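Local coordinates for putative immunoglobulin-blocking virulence protein (Mycoplasma mycoides subsp. capri, PDB 7ADK) that probably binds and blocks host immunoglobulins as a virulence factor of the mycoplasma, and assembles with a lipoprotein, at residues S229-V234 with K280-I285; K268-L273 with I285-N290; I652-L657 with G692-S697. All coordinates share one frame; numbering follows the deposited sequence.

How the interactions relate
Three contacts are described, two near each other and one far away. From the N terminus, S229-V234 on helix 227-235 comes first. Interaction 1 joins it to helix 280-288, closing a loop of 45 residues. Interaction 2 starts inside that loop, at K268-L273, and closes a shorter one onto I285-N290 at the end of the same helix. The two cross along the chain and share I285. Together they tie helices 227-235 and 270-273 to helix 280-288. Interaction 3 follows in series, on the opposite side of the chain's centre, with nearest atoms about 59 Å from interaction 1. It joins the loop after strand 650-652 to the loop before helix 698-709.

Interaction 1: S229-V234 with K280-I285; sequences SSLESV and KNQEYI
L231, I285 and Q282 carry this contact. It is helix-to-helix packing, between helix 227-235 and helix 280-288. The axes of segments 229-234 and 280-285 cross at 111°, 9.8 Å apart at closest approach. The backbones come nearest at L231 and Q282.

L231 is the main bump. Its CG stands anti to the backbone N (chi1 -175°), and this sends the two methyl groups out over the start of helix 280-288. They divide the work. CD1 lies 3.6 Å from CB of N281, so N281 offers the root of its side chain rather than its amide. CD2 lies 3.7 Å from CG of Q282 and also touches the amide end. The L231 side chain crosses those of N281 and Q282 at about a right angle. The Q282 chain is extended beyond CG. Both CG and the amide end of Q282 lie against L231 CD2, while Q282 NE2 is hydrogen-bonded to T279 OG1, just before the helix.

I285, one turn beyond N281, extends the contact toward S230. Its CD1 reaches the backbone N of L231 at 4.3 Å. Its CG2 lies 4.2 Å from CB of S230. F214 of helix 209-218 packs on both S230 and I285, and I227 touches both Q282 and I285. K280 points away and makes a salt bridge to D349 of the lipoprotein chain. Within helix 227-235, OG of S233 donates to the backbone O of S230 at 2.7 Å.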
loop_
_atom_site.group_PDB
_atom_site.type_symbol
_atom_site.label_atom_id
_atom_site.label_comp_id
_atom_site.label_asym_id
_atom_site.label_seq_id
_atom_site.Cartn_x
_atom_site.Cartn_y
_atom_site.Cartn_z
ATOM N N SER A 229 20.238 -38.724 17.803
ATOM C CA SER A 229 20.134 -38.491 16.356
ATOM C C SER A 229 18.684 -38.377 15.867
ATOM O O SER A 229 18.406 -37.566 14.991
ATOM C CB SER A 229 20.878 -39.578 15.581
ATOM O OG SER A 229 22.250 -39.599 15.920
ATOM N N SER A 230 17.718 -39.080 16.477
ATOM C CA SER A 230 16.284 -38.858 16.209
ATOM C C SER A 230 15.832 -37.455 16.634
ATOM O O SER A 230 15.142 -36.805 15.857
ATOM C CB SER A 230 15.405 -39.918 16.864
ATOM O OG SER A 230 15.373 -41.097 16.163
ATOM N N LEU A 231 16.286 -36.937 17.784
ATOM C CA LEU A 231 16.035 -35.544 18.192
ATOM C C LEU A 231 16.696 -34.525 17.243
ATOM O O LEU A 231 16.113 -33.505 16.892
ATOM C CB LEU A 231 16.523 -35.339 19.635
ATOM C CG LEU A 231 16.190 -33.950 20.215
ATOM C CD1 LEU A 231 14.747 -33.877 20.685
ATOM C CD2 LEU A 231 17.102 -33.593 21.378
ATOM N N GLU A 232 17.893 -34.812 16.743
ATOM C CA GLU A 232 18.521 -33.970 15.720
ATOM C C GLU A 232 17.692 -33.928 14.413
ATOM O O GLU A 232 17.559 -32.887 13.771
ATOM C CB GLU A 232 19.958 -34.481 15.543
ATOM C CG GLU A 232 20.878 -33.616 14.704
ATOM C CD GLU A 232 22.365 -33.868 14.952
ATOM O OE1 GLU A 232 22.780 -35.023 15.157
ATOM O OE2 GLU A 232 23.154 -32.904 14.911
ATOM N N SER A 233 17.039 -35.038 14.051
ATOM C CA SER A 233 16.064 -35.100 12.952
ATOM C C SER A 233 14.710 -34.438 13.244
ATOM O O SER A 233 13.792 -34.568 12.438
ATOM C CB SER A 233 15.916 -36.523 12.407
ATOM O OG SER A 233 15.053 -37.323 13.171
ATOM N N VAL A 234 14.571 -33.674 14.333
ATOM C CA VAL A 234 13.429 -32.759 14.563
ATOM C C VAL A 234 13.838 -31.294 14.799
ATOM O O VAL A 234 13.010 -30.403 14.654
ATOM C CB VAL A 234 12.436 -33.274 15.624
ATOM C CG1 VAL A 234 12.120 -34.753 15.441
ATOM C CG2 VAL A 234 12.842 -33.076 17.079
ATOM N N LYS A 280 12.464 -33.964 27.312
ATOM C CA LYS A 280 11.116 -34.539 27.162
ATOM C C LYS A 280 10.902 -35.201 25.813
ATOM O O LYS A 280 10.503 -36.351 25.774
ATOM C CB LYS A 280 10.034 -33.492 27.461
ATOM C CG LYS A 280 9.942 -33.073 28.933
ATOM C CD LYS A 280 9.605 -34.221 29.902
ATOM C CE LYS A 280 10.837 -34.927 30.476
ATOM N NZ LYS A 280 10.478 -36.019 31.381
ATOM N N ASN A 281 11.264 -34.545 24.704
ATOM C CA ASN A 281 11.162 -35.118 23.348
ATOM C C ASN A 281 11.956 -36.425 23.185
ATOM O O ASN A 281 11.411 -37.374 22.640
ATOM C CB ASN A 281 11.564 -34.081 22.278
ATOM C CG ASN A 281 10.502 -33.025 21.990
ATOM O OD1 ASN A 281 9.311 -33.241 22.118
ATOM N ND2 ASN A 281 10.895 -31.844 21.583
ATOM N N GLN A 282 13.195 -36.511 23.685
ATOM C CA GLN A 282 13.996 -37.749 23.671
ATOM C C GLN A 282 13.296 -38.908 24.399
ATOM O O GLN A 282 13.325 -40.029 23.910
ATOM C CB GLN A 282 15.377 -37.510 24.306
ATOM C CG GLN A 282 16.240 -36.585 23.450
ATOM C CD GLN A 282 17.695 -36.512 23.912
ATOM O OE1 GLN A 282 18.460 -37.451 23.777
ATOM N NE2 GLN A 282 18.163 -35.408 24.446
ATOM N N GLU A 283 12.631 -38.636 25.520
ATOM C CA GLU A 283 11.671 -39.560 26.129
ATOM C C GLU A 283 10.528 -39.935 25.182
ATOM O O GLU A 283 10.397 -41.100 24.819
ATOM C CB GLU A 283 11.205 -39.004 27.490
ATOM C CG GLU A 283 9.932 -39.570 28.144
ATOM C CD GLU A 283 9.856 -41.070 28.448
ATOM O OE1 GLU A 283 10.654 -41.881 27.937
ATOM O OE2 GLU A 283 8.938 -41.438 29.214
ATOM N N TYR A 284 9.664 -39.015 24.758
ATOM C CA TYR A 284 8.365 -39.476 24.261
ATOM C C TYR A 284 8.424 -39.899 22.774
ATOM O O TYR A 284 7.595 -40.684 22.327
ATOM C CB TYR A 284 7.257 -38.609 24.896
ATOM C CG TYR A 284 6.787 -37.265 24.371
ATOM C CD1 TYR A 284 7.631 -36.152 24.443
ATOM C CD2 TYR A 284 5.413 -37.001 24.517
ATOM C CE1 TYR A 284 7.156 -34.829 24.427
ATOM C CE2 TYR A 284 4.906 -35.693 24.556
ATOM C CZ TYR A 284 5.775 -34.593 24.476
ATOM O OH TYR A 284 5.291 -33.331 24.504
ATOM N N ILE A 285 9.543 -39.618 22.080
ATOM C CA ILE A 285 10.029 -40.352 20.889
ATOM C C ILE A 285 10.185 -41.862 21.155
ATOM O O ILE A 285 9.827 -42.700 20.325
ATOM C CB ILE A 285 11.373 -39.745 20.387
ATOM C CG1 ILE A 285 11.110 -38.406 19.664
ATOM C CG2 ILE A 285 12.158 -40.674 19.445
ATOM C CD1 ILE A 285 12.353 -37.603 19.275
#

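Interaction 2: K268-L273 with I285-N290; sequences KEYPKL and IWLIAN
W286 is the bump here, and E269, Y270 and L273 form the hollow that takes it. The tryptophan packs between the short helix 270-273 and the end of helix 280-288, two helices close in the chain. The indole projects with CG anti to the backbone N (chi1 -172°). Its six-membered ring pushes against the E269-L273 part of the facing segment.

L273 covers one face. Its CD2 makes a CH-pi contact, 3.5 Å from the centroid of the W286 six-membered ring and 13° off the ring normal. The methyl therefore sits almost straight over the ring. The opposite face is met by ND2 of N290, which lies above the plane and offset toward the rim. This amide is fixed by a hydrogen bond from N290 ND2 to the backbone O of W286, 2.8 Å long, lying in the carbonyl plane and on a lone pair. The indole is thus held between a methyl from the facing segment and an amide from its own.

The far rim of the ring meets the backbone and side chains of E269 and Y270. CB of Y270 is 3.9 Å from CZ3 of W286, at the indole edge. W286 CZ3 in turn lies near the plane of the phenol, at its edge. E269 OE1 is also in the plane of the indole, 3.9 Å from CZ2 of W286; the carboxylate is turned 52° from the ring. L287 adds a smaller bump, its CD1 4.2 Å from CD1 of Y270.

K263 makes a cation-pi contact with W286, and the ring of F277 also meets the indole. I227 of helix 227-235 touches W286, and L253 of helix 247-253 packs on L287.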
loop_
_atom_site.group_PDB
_atom_site.type_symbol
_atom_site.label_atom_id
_atom_site.label_comp_id
_atom_site.label_asym_id
_atom_site.label_seq_id
_atom_site.Cartn_x
_atom_site.Cartn_y
_atom_site.Cartn_z
ATOM N N LYS A 268 8.949 -53.834 30.196
ATOM C CA LYS A 268 9.981 -54.180 31.183
ATOM C C LYS A 268 11.043 -53.085 31.310
ATOM O O LYS A 268 11.529 -52.826 32.403
ATOM C CB LYS A 268 10.596 -55.551 30.858
ATOM C CG LYS A 268 9.630 -56.701 31.181
ATOM C CD LYS A 268 10.296 -58.080 31.195
ATOM C CE LYS A 268 10.732 -58.596 29.823
ATOM N NZ LYS A 268 9.605 -59.164 29.053
ATOM N N GLU A 269 11.434 -52.440 30.212
ATOM C CA GLU A 269 12.460 -51.382 30.225
ATOM C C GLU A 269 11.932 -50.027 30.728
ATOM O O GLU A 269 12.656 -49.299 31.401
ATOM C CB GLU A 269 13.066 -51.216 28.822
ATOM C CG GLU A 269 13.961 -52.390 28.400
ATOM C CD GLU A 269 14.822 -52.053 27.177
ATOM O OE1 GLU A 269 14.289 -51.564 26.161
ATOM O OE2 GLU A 269 16.044 -52.293 27.201
ATOM N N TYR A 270 10.679 -49.682 30.424
ATOM C CA TYR A 270 10.085 -48.367 30.673
ATOM C C TYR A 270 10.185 -47.852 32.119
ATOM O O TYR A 270 10.673 -46.735 32.288
ATOM C CB TYR A 270 8.641 -48.356 30.149
ATOM C CG TYR A 270 7.806 -47.170 30.603
ATOM C CD1 TYR A 270 7.817 -45.950 29.903
ATOM C CD2 TYR A 270 7.015 -47.287 31.758
ATOM C CE1 TYR A 270 7.059 -44.858 30.361
ATOM C CE2 TYR A 270 6.263 -46.202 32.225
ATOM C CZ TYR A 270 6.281 -44.981 31.528
ATOM O OH TYR A 270 5.544 -43.938 31.971
ATOM N N PRO A 271 9.790 -48.606 33.164
ATOM C CA PRO A 271 9.718 -48.081 34.527
ATOM C C PRO A 271 11.083 -47.715 35.126
ATOM O O PRO A 271 11.157 -46.832 35.986
ATOM C CB PRO A 271 8.990 -49.149 35.342
ATOM C CG PRO A 271 9.197 -50.434 34.565
ATOM C CD PRO A 271 9.258 -49.957 33.126
ATOM N N LYS A 272 12.166 -48.341 34.648
ATOM C CA LYS A 272 13.542 -47.965 35.001
ATOM C C LYS A 272 14.031 -46.834 34.106
ATOM O O LYS A 272 14.432 -45.781 34.598
ATOM C CB LYS A 272 14.467 -49.194 34.945
ATOM C CG LYS A 272 14.082 -50.323 35.916
ATOM C CD LYS A 272 14.041 -49.901 37.386
ATOM C CE LYS A 272 13.840 -51.078 38.338
ATOM N NZ LYS A 272 12.515 -51.705 38.207
ATOM N N LEU A 273 13.951 -47.035 32.785
ATOM C CA LEU A 273 14.526 -46.145 31.772
ATOM C C LEU A 273 13.888 -44.748 31.769
ATOM O O LEU A 273 14.571 -43.792 31.423
ATOM C CB LEU A 273 14.421 -46.833 30.397
ATOM C CG LEU A 273 15.263 -46.191 29.279
ATOM C CD1 LEU A 273 16.729 -46.594 29.345
ATOM C CD2 LEU A 273 14.739 -46.639 27.929
ATOM N N ILE A 285 9.543 -39.618 22.080
ATOM C CA ILE A 285 10.029 -40.352 20.889
ATOM C C ILE A 285 10.185 -41.862 21.155
ATOM O O ILE A 285 9.827 -42.700 20.325
ATOM C CB ILE A 285 11.373 -39.745 20.387
ATOM C CG1 ILE A 285 11.110 -38.406 19.664
ATOM C CG2 ILE A 285 12.158 -40.674 19.445
ATOM C CD1 ILE A 285 12.353 -37.603 19.275
ATOM N N TRP A 286 10.715 -42.247 22.315
ATOM C CA TRP A 286 10.891 -43.644 22.696
ATOM C C TRP A 286 9.557 -44.323 23.032
ATOM O O TRP A 286 9.489 -45.551 23.025
ATOM C CB TRP A 286 11.945 -43.744 23.813
ATOM C CG TRP A 286 12.397 -45.111 24.215
ATOM C CD1 TRP A 286 13.363 -45.843 23.622
ATOM C CD2 TRP A 286 11.922 -45.928 25.321
ATOM N NE1 TRP A 286 13.428 -47.086 24.208
ATOM C CE2 TRP A 286 12.528 -47.210 25.232
ATOM C CE3 TRP A 286 11.063 -45.706 26.413
ATOM C CZ2 TRP A 286 12.205 -48.252 26.105
ATOM C CZ3 TRP A 286 10.800 -46.722 27.347
ATOM C CH2 TRP A 286 11.330 -48.006 27.171
ATOM N N LEU A 287 8.462 -43.599 23.281
ATOM C CA LEU A 287 7.125 -44.205 23.371
ATOM C C LEU A 287 6.608 -44.577 21.979
ATOM O O LEU A 287 6.402 -45.750 21.718
ATOM C CB LEU A 287 6.120 -43.328 24.146
ATOM C CG LEU A 287 6.126 -43.356 25.678
ATOM C CD1 LEU A 287 6.065 -44.767 26.224
ATOM C CD2 LEU A 287 7.312 -42.665 26.298
ATOM N N ILE A 288 6.469 -43.626 21.062
ATOM C CA ILE A 288 5.972 -43.875 19.700
ATOM C C ILE A 288 6.792 -44.940 18.962
ATOM O O ILE A 288 6.208 -45.827 18.348
ATOM C CB ILE A 288 5.869 -42.562 18.885
ATOM C CG1 ILE A 288 7.213 -41.834 18.701
ATOM C CG2 ILE A 288 4.861 -41.634 19.550
ATOM C CD1 ILE A 288 7.152 -40.477 18.012
ATOM N N ALA A 289 8.122 -44.947 19.086
ATOM C CA ALA A 289 8.977 -45.966 18.477
ATOM C C ALA A 289 8.902 -47.365 19.139
ATOM O O ALA A 289 9.591 -48.279 18.694
ATOM C CB ALA A 289 10.400 -45.429 18.432
ATOM N N ASN A 290 8.087 -47.556 20.189
ATOM C CA ASN A 290 7.884 -48.813 20.916
ATOM C C ASN A 290 6.415 -49.134 21.273
ATOM O O ASN A 290 6.179 -50.048 22.055
ATOM C CB ASN A 290 8.732 -48.778 22.184
ATOM C CG ASN A 290 10.224 -48.824 21.954
ATOM O OD1 ASN A 290 10.827 -49.861 21.781
ATOM N ND2 ASN A 290 10.882 -47.718 22.031
#

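Interaction 3: I652-L657 with G692-S697; sequences ISSDEL and GKTLLS
S654 holds its OG anti to the backbone N (chi1 -152°), and this torsion points the hydroxyl across to the backbone carbonyl of T694. In L657, CG lies beside the backbone N (chi1 -67°), which brings both methyl groups to the chain at L695 and S697.

The S654 hydroxyl makes the hydrogen bond between the two segments. OG donates to O of T694 at 2.8 Å. It approaches from above the carbonyl plane, 39° out of it, not on a lone pair. Beside this bond, CB of S654 faces CB of T694 at 4.0 Å.

Neither segment is regular helix or strand over this contact. S654 is the centre of an inverse gamma turn in the loop that leaves strand 650-652. S697 is the N-cap of helix 698-709, and its OG is weakly hydrogen-bonded to G700 N. The turn at S654 faces the T694 carbonyl, and L657, further along, meets the helix start at S697.

The CG of L657 is 3.5 Å from OG of S697, and its CD2 is 3.6 Å from O of L695. The CD2 methyl of L696 lies against both S654 and L657, 3.8 Å from OG of S654 and 4.0 Å from CD1 of L657. L704 of helix 698-709 packs on both L696 and E656, and N703 of that helix donates from ND2 to the backbone O of E656.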
loop_
_atom_site.group_PDB
_atom_site.type_symbol
_atom_site.label_atom_id
_atom_site.label_comp_id
_atom_site.label_asym_id
_atom_site.label_seq_id
_atom_site.Cartn_x
_atom_site.Cartn_y
_atom_site.Cartn_z
ATOM N N ILE A 652 -31.156 13.267 0.842
ATOM C CA ILE A 652 -32.206 12.251 0.781
ATOM C C ILE A 652 -33.585 12.884 1.015
ATOM O O ILE A 652 -33.751 13.716 1.901
ATOM C CB ILE A 652 -31.853 11.047 1.691
ATOM C CG1 ILE A 652 -32.845 9.886 1.520
ATOM C CG2 ILE A 652 -31.735 11.420 3.165
ATOM C CD1 ILE A 652 -32.290 8.532 1.938
ATOM N N SER A 653 -34.572 12.485 0.213
ATOM C CA SER A 653 -35.983 12.829 0.411
ATOM C C SER A 653 -36.517 12.239 1.730
ATOM O O SER A 653 -35.872 11.421 2.382
ATOM C CB SER A 653 -36.791 12.361 -0.807
ATOM O OG SER A 653 -38.121 12.825 -0.789
ATOM N N SER A 654 -37.764 12.501 2.102
ATOM C CA SER A 654 -38.452 11.747 3.158
ATOM C C SER A 654 -39.028 10.406 2.629
ATOM O O SER A 654 -40.191 10.082 2.841
ATOM C CB SER A 654 -39.470 12.660 3.849
ATOM O OG SER A 654 -39.682 12.257 5.178
ATOM N N ASP A 655 -38.224 9.605 1.922
ATOM C CA ASP A 655 -38.492 8.184 1.614
ATOM C C ASP A 655 -37.992 7.240 2.726
ATOM O O ASP A 655 -38.174 6.030 2.660
ATOM C CB ASP A 655 -37.879 7.760 0.262
ATOM C CG ASP A 655 -36.372 7.491 0.296
ATOM O OD1 ASP A 655 -35.679 8.194 1.047
ATOM O OD2 ASP A 655 -35.872 6.592 -0.420
ATOM N N GLU A 656 -37.343 7.761 3.761
ATOM C CA GLU A 656 -36.746 6.969 4.833
ATOM C C GLU A 656 -37.771 6.180 5.636
ATOM O O GLU A 656 -37.416 5.183 6.241
ATOM C CB GLU A 656 -35.913 7.865 5.752
ATOM C CG GLU A 656 -34.762 8.528 4.998
ATOM C CD GLU A 656 -33.680 9.052 5.934
ATOM O OE1 GLU A 656 -33.864 10.137 6.519
ATOM O OE2 GLU A 656 -32.649 8.368 6.089
ATOM N N LEU A 657 -39.049 6.561 5.595
ATOM C CA LEU A 657 -40.168 5.787 6.142
ATOM C C LEU A 657 -40.309 4.414 5.459
ATOM O O LEU A 657 -40.823 3.466 6.049
ATOM C CB LEU A 657 -41.474 6.571 5.937
ATOM C CG LEU A 657 -41.622 7.874 6.738
ATOM C CD1 LEU A 657 -40.891 9.064 6.132
ATOM C CD2 LEU A 657 -43.098 8.249 6.791
ATOM N N GLY A 692 -37.819 17.833 1.753
ATOM C CA GLY A 692 -39.278 17.644 1.764
ATOM C C GLY A 692 -39.966 17.857 3.122
ATOM O O GLY A 692 -39.345 17.769 4.175
ATOM N N LYS A 693 -41.274 18.137 3.097
ATOM C CA LYS A 693 -42.070 18.517 4.279
ATOM C C LYS A 693 -42.523 17.346 5.169
ATOM O O LYS A 693 -42.919 17.584 6.309
ATOM C CB LYS A 693 -43.298 19.338 3.840
ATOM C CG LYS A 693 -42.969 20.614 3.048
ATOM C CD LYS A 693 -44.246 21.359 2.643
ATOM C CE LYS A 693 -43.966 22.574 1.744
ATOM N NZ LYS A 693 -43.738 22.201 0.330
ATOM N N THR A 694 -42.532 16.108 4.664
ATOM C CA THR A 694 -43.185 14.960 5.314
ATOM C C THR A 694 -42.445 14.486 6.572
ATOM O O THR A 694 -41.244 14.200 6.535
ATOM C CB THR A 694 -43.315 13.798 4.315
ATOM O OG1 THR A 694 -43.934 14.225 3.125
ATOM C CG2 THR A 694 -44.108 12.622 4.854
ATOM N N LEU A 695 -43.176 14.314 7.683
ATOM C CA LEU A 695 -42.641 13.841 8.966
ATOM C C LEU A 695 -42.179 12.373 8.904
ATOM O O LEU A 695 -42.791 11.551 8.228
ATOM C CB LEU A 695 -43.680 14.001 10.094
ATOM C CG LEU A 695 -44.160 15.437 10.391
ATOM C CD1 LEU A 695 -45.340 15.866 9.516
ATOM C CD2 LEU A 695 -44.613 15.543 11.847
ATOM N N LEU A 696 -41.132 12.013 9.649
ATOM C CA LEU A 696 -40.678 10.621 9.790
ATOM C C LEU A 696 -41.624 9.784 10.663
ATOM O O LEU A 696 -42.112 10.249 11.690
ATOM C CB LEU A 696 -39.259 10.554 10.377
ATOM C CG LEU A 696 -38.185 11.321 9.604
ATOM C CD1 LEU A 696 -36.887 11.213 10.388
ATOM C CD2 LEU A 696 -37.951 10.759 8.211
ATOM N N SER A 697 -41.812 8.524 10.277
ATOM C CA SER A 697 -42.448 7.485 11.094
ATOM C C SER A 697 -41.432 6.766 11.993
ATOM O O SER A 697 -40.237 7.055 11.950
ATOM C CB SER A 697 -43.137 6.477 10.174
ATOM O OG SER A 697 -42.188 5.757 9.412
#